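Monalysin (Pseudomonas entomophila, PDB 4MKO) forms pores in host cell membranes as a secreted beta-barrel toxin, contributing to intestinal damage and lethality in Drosophila infected by the bacterium. Local coordinates at residues 76-88 / 177-189. Numbering follows the deposited sequence.
Sequences SYQLTKGHTRSFE and YYLSAITQRKRVI. With ACT (acetate ion), chain J.
Thr183 reaches Thr80 through its first torsion (chi1 44°), which tucks OG1 back over its own main chain and points the hydroxyl at the carbonyl of Thr80; a similar turn in Thr80 (chi1 66°) leaves its OG1 beside Thr183 CG2 and a shared water. They illustrate how an aerolysin-like toxin seats part of its probable pore-forming region, strand 72-81 and the helix after it, on the long strand 173-191 of the main sheet. The hydroxyl of Thr183 donates to Thr80 O at 2.7 Å, approaching from above the carbonyl plane; Gln142 on strand 136-151 donates to the same oxygen. The water binds both threonine hydroxyls and Gly82 O.

Just beyond, a single beta bridge pairs His83 with Ile182. Thr183 N donates to Gly82 O and Thr84 N to Ala181 O at 3.0 Å. Thr84 is also the N-cap of the helix, its OG1 accepting from Phe87 N, so one residue ties the helix start to the strand. Methyl CG2 of Ile182 sits over the centre of the imidazole of His83, 3.9 Å from the centroid, while His83 ND1 is bonded to Ser121 O. Phe87 lays one ring face over CB of Ser180, whose hydroxyl bonds to His149.

At the far end, past the corner at Arg185, Arg187 bends at chi2 (92°) and brings its guanidinium edge to Tyr77, a phenol also bonded to Thr130. The methyl CD1 of Ile189 lies over one face of that guanidinium, toward the rim, and Arg187 NE donates to Tyr77 OH at 2.9 Å, the oxygen lying close to the guanidinium plane although the phenol ring is turned well away from it.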
# COMPACT_ATOMS: atom_id res chain seq x y z
N SER A 76 18.00 15.72 -6.79
CA SER A 76 16.77 16.06 -6.05
C SER A 76 15.60 15.42 -6.80
O SER A 76 15.52 15.50 -8.03
CB SER A 76 16.56 17.58 -6.02
OG SER A 76 17.37 18.19 -5.04
N TYR A 77 14.69 14.79 -6.06
CA TYR A 77 13.53 14.13 -6.67
C TYR A 77 12.38 14.22 -5.70
O TYR A 77 12.60 14.43 -4.50
CB TYR A 77 13.83 12.66 -7.06
CG TYR A 77 14.56 11.89 -5.98
CD1 TYR A 77 13.86 11.23 -4.98
CD2 TYR A 77 15.95 11.88 -5.93
CE1 TYR A 77 14.53 10.54 -3.96
CE2 TYR A 77 16.63 11.23 -4.90
CZ TYR A 77 15.92 10.55 -3.92
OH TYR A 77 16.61 9.91 -2.92
N GLN A 78 11.16 14.06 -6.21
CA GLN A 78 9.99 14.17 -5.37
C GLN A 78 9.49 12.83 -4.87
O GLN A 78 9.20 11.95 -5.68
CB GLN A 78 8.85 14.91 -6.11
CG GLN A 78 9.15 16.38 -6.47
CD GLN A 78 9.49 17.21 -5.26
OE1 GLN A 78 8.64 17.46 -4.40
NE2 GLN A 78 10.75 17.59 -5.14
N LEU A 79 9.37 12.70 -3.56
CA LEU A 79 8.74 11.53 -2.94
C LEU A 79 7.42 12.04 -2.37
O LEU A 79 7.17 13.25 -2.39
CB LEU A 79 9.62 10.91 -1.84
CG LEU A 79 10.99 10.34 -2.26
CD1 LEU A 79 11.70 9.74 -1.06
CD2 LEU A 79 10.86 9.27 -3.36
N THR A 80 6.57 11.14 -1.88
CA THR A 80 5.31 11.56 -1.26
C THR A 80 5.10 10.88 0.08
O THR A 80 5.69 9.82 0.37
CB THR A 80 4.11 11.32 -2.20
OG1 THR A 80 3.94 9.91 -2.40
CG2 THR A 80 4.23 12.04 -3.54
N LYS A 81 4.24 11.49 0.92
CA LYS A 81 3.81 10.97 2.21
C LYS A 81 2.28 10.98 2.26
O LYS A 81 1.66 11.76 1.53
CB LYS A 81 4.45 11.71 3.40
CG LYS A 81 4.21 13.21 3.48
CD LYS A 81 5.27 13.85 4.38
CE LYS A 81 5.24 15.35 4.31
NZ LYS A 81 6.29 15.97 5.18
N GLY A 82 1.71 10.10 3.08
CA GLY A 82 0.26 9.93 3.20
C GLY A 82 -0.24 8.96 2.15
O GLY A 82 0.53 8.16 1.63
N HIS A 83 -1.54 9.05 1.79
CA HIS A 83 -2.05 8.18 0.72
C HIS A 83 -1.30 8.45 -0.60
O HIS A 83 -0.84 9.58 -0.84
CB HIS A 83 -3.57 8.37 0.54
CG HIS A 83 -4.36 7.73 1.64
ND1 HIS A 83 -4.51 8.35 2.88
CD2 HIS A 83 -4.99 6.53 1.68
CE1 HIS A 83 -5.24 7.52 3.60
NE2 HIS A 83 -5.56 6.42 2.92
N THR A 84 -1.13 7.40 -1.43
CA THR A 84 -0.41 7.57 -2.70
C THR A 84 -1.16 8.47 -3.68
O THR A 84 -2.38 8.56 -3.61
CB THR A 84 -0.14 6.22 -3.37
OG1 THR A 84 -1.39 5.69 -3.83
CG2 THR A 84 0.58 5.24 -2.46
N ARG A 85 -0.43 9.08 -4.63
CA ARG A 85 -1.07 9.91 -5.64
C ARG A 85 -2.06 9.06 -6.45
O ARG A 85 -3.17 9.52 -6.71
CB ARG A 85 -0.02 10.54 -6.58
CG ARG A 85 -0.59 11.65 -7.48
CD ARG A 85 -0.88 12.94 -6.70
NE ARG A 85 0.34 13.66 -6.29
CZ ARG A 85 0.36 14.64 -5.39
NH1 ARG A 85 -0.76 15.02 -4.78
NH2 ARG A 85 1.50 15.24 -5.08
N SER A 86 -1.68 7.81 -6.80
CA SER A 86 -2.57 6.92 -7.55
C SER A 86 -3.84 6.60 -6.78
O SER A 86 -4.92 6.63 -7.38
CB SER A 86 -1.86 5.64 -7.96
OG SER A 86 -0.77 5.92 -8.82
N PHE A 87 -3.73 6.32 -5.45
CA PHE A 87 -4.93 6.04 -4.67
C PHE A 87 -5.86 7.25 -4.69
O PHE A 87 -7.06 7.10 -4.96
CB PHE A 87 -4.63 5.64 -3.22
CG PHE A 87 -5.87 5.50 -2.37
CD1 PHE A 87 -6.69 4.39 -2.49
CD2 PHE A 87 -6.25 6.52 -1.50
CE1 PHE A 87 -7.86 4.28 -1.73
CE2 PHE A 87 -7.41 6.40 -0.72
CZ PHE A 87 -8.20 5.28 -0.84
N GLU A 88 -5.31 8.45 -4.41
CA GLU A 88 -6.06 9.72 -4.38
C GLU A 88 -6.80 10.01 -5.67
O GLU A 88 -7.98 10.36 -5.62
CB GLU A 88 -5.14 10.89 -4.00
CG GLU A 88 -4.97 11.01 -2.51
CD GLU A 88 -4.91 12.42 -1.97
OE1 GLU A 88 -4.45 13.34 -2.69
OE2 GLU A 88 -5.30 12.60 -0.80
N TYR A 177 -15.65 -4.02 0.23
CA TYR A 177 -14.26 -4.44 0.24
C TYR A 177 -13.51 -3.64 -0.79
O TYR A 177 -13.95 -3.54 -1.93
CB TYR A 177 -14.13 -5.94 -0.11
CG TYR A 177 -14.59 -6.86 0.99
CD1 TYR A 177 -15.95 -7.09 1.22
CD2 TYR A 177 -13.67 -7.53 1.80
CE1 TYR A 177 -16.37 -7.93 2.25
CE2 TYR A 177 -14.08 -8.39 2.82
CZ TYR A 177 -15.44 -8.59 3.04
OH TYR A 177 -15.84 -9.45 4.01
N TYR A 178 -12.38 -3.06 -0.39
CA TYR A 178 -11.57 -2.27 -1.30
C TYR A 178 -10.13 -2.23 -0.78
O TYR A 178 -9.87 -2.64 0.36
CB TYR A 178 -12.15 -0.83 -1.46
CG TYR A 178 -12.01 -0.02 -0.19
CD1 TYR A 178 -12.92 -0.17 0.87
CD2 TYR A 178 -10.92 0.83 0.01
CE1 TYR A 178 -12.77 0.55 2.05
CE2 TYR A 178 -10.75 1.53 1.20
CZ TYR A 178 -11.69 1.40 2.22
OH TYR A 178 -11.49 2.04 3.42
N LEU A 179 -9.19 -1.72 -1.60
CA LEU A 179 -7.81 -1.55 -1.16
C LEU A 179 -7.48 -0.07 -1.10
O LEU A 179 -7.99 0.71 -1.89
CB LEU A 179 -6.79 -2.21 -2.11
CG LEU A 179 -7.00 -3.68 -2.50
CD1 LEU A 179 -5.84 -4.15 -3.42
CD2 LEU A 179 -7.08 -4.59 -1.27
N SER A 180 -6.54 0.30 -0.20
CA SER A 180 -5.99 1.65 -0.16
C SER A 180 -4.49 1.53 -0.13
O SER A 180 -3.95 0.44 0.13
CB SER A 180 -6.49 2.44 1.04
OG SER A 180 -5.81 2.10 2.23
N ALA A 181 -3.80 2.64 -0.33
CA ALA A 181 -2.34 2.61 -0.36
C ALA A 181 -1.76 3.92 0.17
O ALA A 181 -2.30 4.99 -0.10
CB ALA A 181 -1.85 2.35 -1.77
N ILE A 182 -0.69 3.80 0.95
CA ILE A 182 0.06 4.92 1.53
C ILE A 182 1.53 4.66 1.21
O ILE A 182 1.90 3.53 0.86
CB ILE A 182 -0.19 5.09 3.07
CG1 ILE A 182 0.45 3.94 3.91
CG2 ILE A 182 -1.70 5.27 3.40
CD1 ILE A 182 0.40 4.08 5.44
N THR A 183 2.38 5.67 1.35
CA THR A 183 3.81 5.44 1.14
C THR A 183 4.54 5.28 2.46
O THR A 183 4.05 5.70 3.51
CB THR A 183 4.46 6.63 0.41
OG1 THR A 183 3.98 7.84 0.99
CG2 THR A 183 4.23 6.60 -1.10
N GLN A 184 5.73 4.70 2.37
CA GLN A 184 6.69 4.55 3.47
C GLN A 184 7.87 5.47 3.12
O GLN A 184 8.15 5.68 1.93
CB GLN A 184 7.18 3.09 3.57
CG GLN A 184 7.99 2.79 4.82
CD GLN A 184 8.33 1.33 4.92
OE1 GLN A 184 8.76 0.69 3.95
NE2 GLN A 184 8.18 0.78 6.10
N ARG A 185 8.59 5.97 4.13
CA ARG A 185 9.78 6.82 3.93
C ARG A 185 10.97 5.92 3.56
O ARG A 185 11.96 5.81 4.30
CB ARG A 185 10.05 7.67 5.18
CG ARG A 185 11.03 8.81 4.88
CD ARG A 185 11.03 9.91 5.92
NE ARG A 185 11.33 9.43 7.26
CZ ARG A 185 12.54 9.40 7.80
NH1 ARG A 185 13.59 9.81 7.10
NH2 ARG A 185 12.71 8.96 9.04
N LYS A 186 10.85 5.27 2.39
CA LYS A 186 11.84 4.33 1.87
C LYS A 186 11.84 4.40 0.35
O LYS A 186 10.77 4.35 -0.28
CB LYS A 186 11.47 2.93 2.36
CG LYS A 186 12.56 1.90 2.26
CD LYS A 186 12.22 0.65 3.06
CE LYS A 186 12.34 0.83 4.55
NZ LYS A 186 12.14 -0.45 5.27
N ARG A 187 13.02 4.54 -0.23
CA ARG A 187 13.17 4.60 -1.68
C ARG A 187 14.34 3.71 -2.09
O ARG A 187 15.31 3.57 -1.35
CB ARG A 187 13.35 6.06 -2.16
CG ARG A 187 14.68 6.71 -1.77
CD ARG A 187 15.76 6.53 -2.83
NE ARG A 187 17.04 7.08 -2.38
CZ ARG A 187 17.96 6.43 -1.67
NH1 ARG A 187 17.74 5.18 -1.28
NH2 ARG A 187 19.10 7.03 -1.34
N VAL A 188 14.25 3.17 -3.30
CA VAL A 188 15.24 2.26 -3.87
C VAL A 188 15.78 2.90 -5.13
O VAL A 188 15.01 3.43 -5.92
CB VAL A 188 14.57 0.89 -4.19
CG1 VAL A 188 15.55 -0.09 -4.84
CG2 VAL A 188 13.95 0.26 -2.93
N ILE A 189 17.10 2.79 -5.35
CA ILE A 189 17.75 3.24 -6.59
C ILE A 189 18.46 2.03 -7.17
O ILE A 189 19.26 1.41 -6.47
CB ILE A 189 18.72 4.46 -6.41
CG1 ILE A 189 18.02 5.66 -5.71
CG2 ILE A 189 19.27 4.88 -7.78
CD1 ILE A 189 18.98 6.81 -5.36
C ACT J . 12.20 0.76 8.98
O ACT J . 11.97 0.06 7.97
OXT ACT J . 11.44 0.86 9.99
CH3 ACT J . 13.51 1.56 8.97
O HOH W 1 2.03 9.17 -0.62
O HOH W 2 2.42 7.73 4.49
O HOH W 3 -6.90 4.13 3.88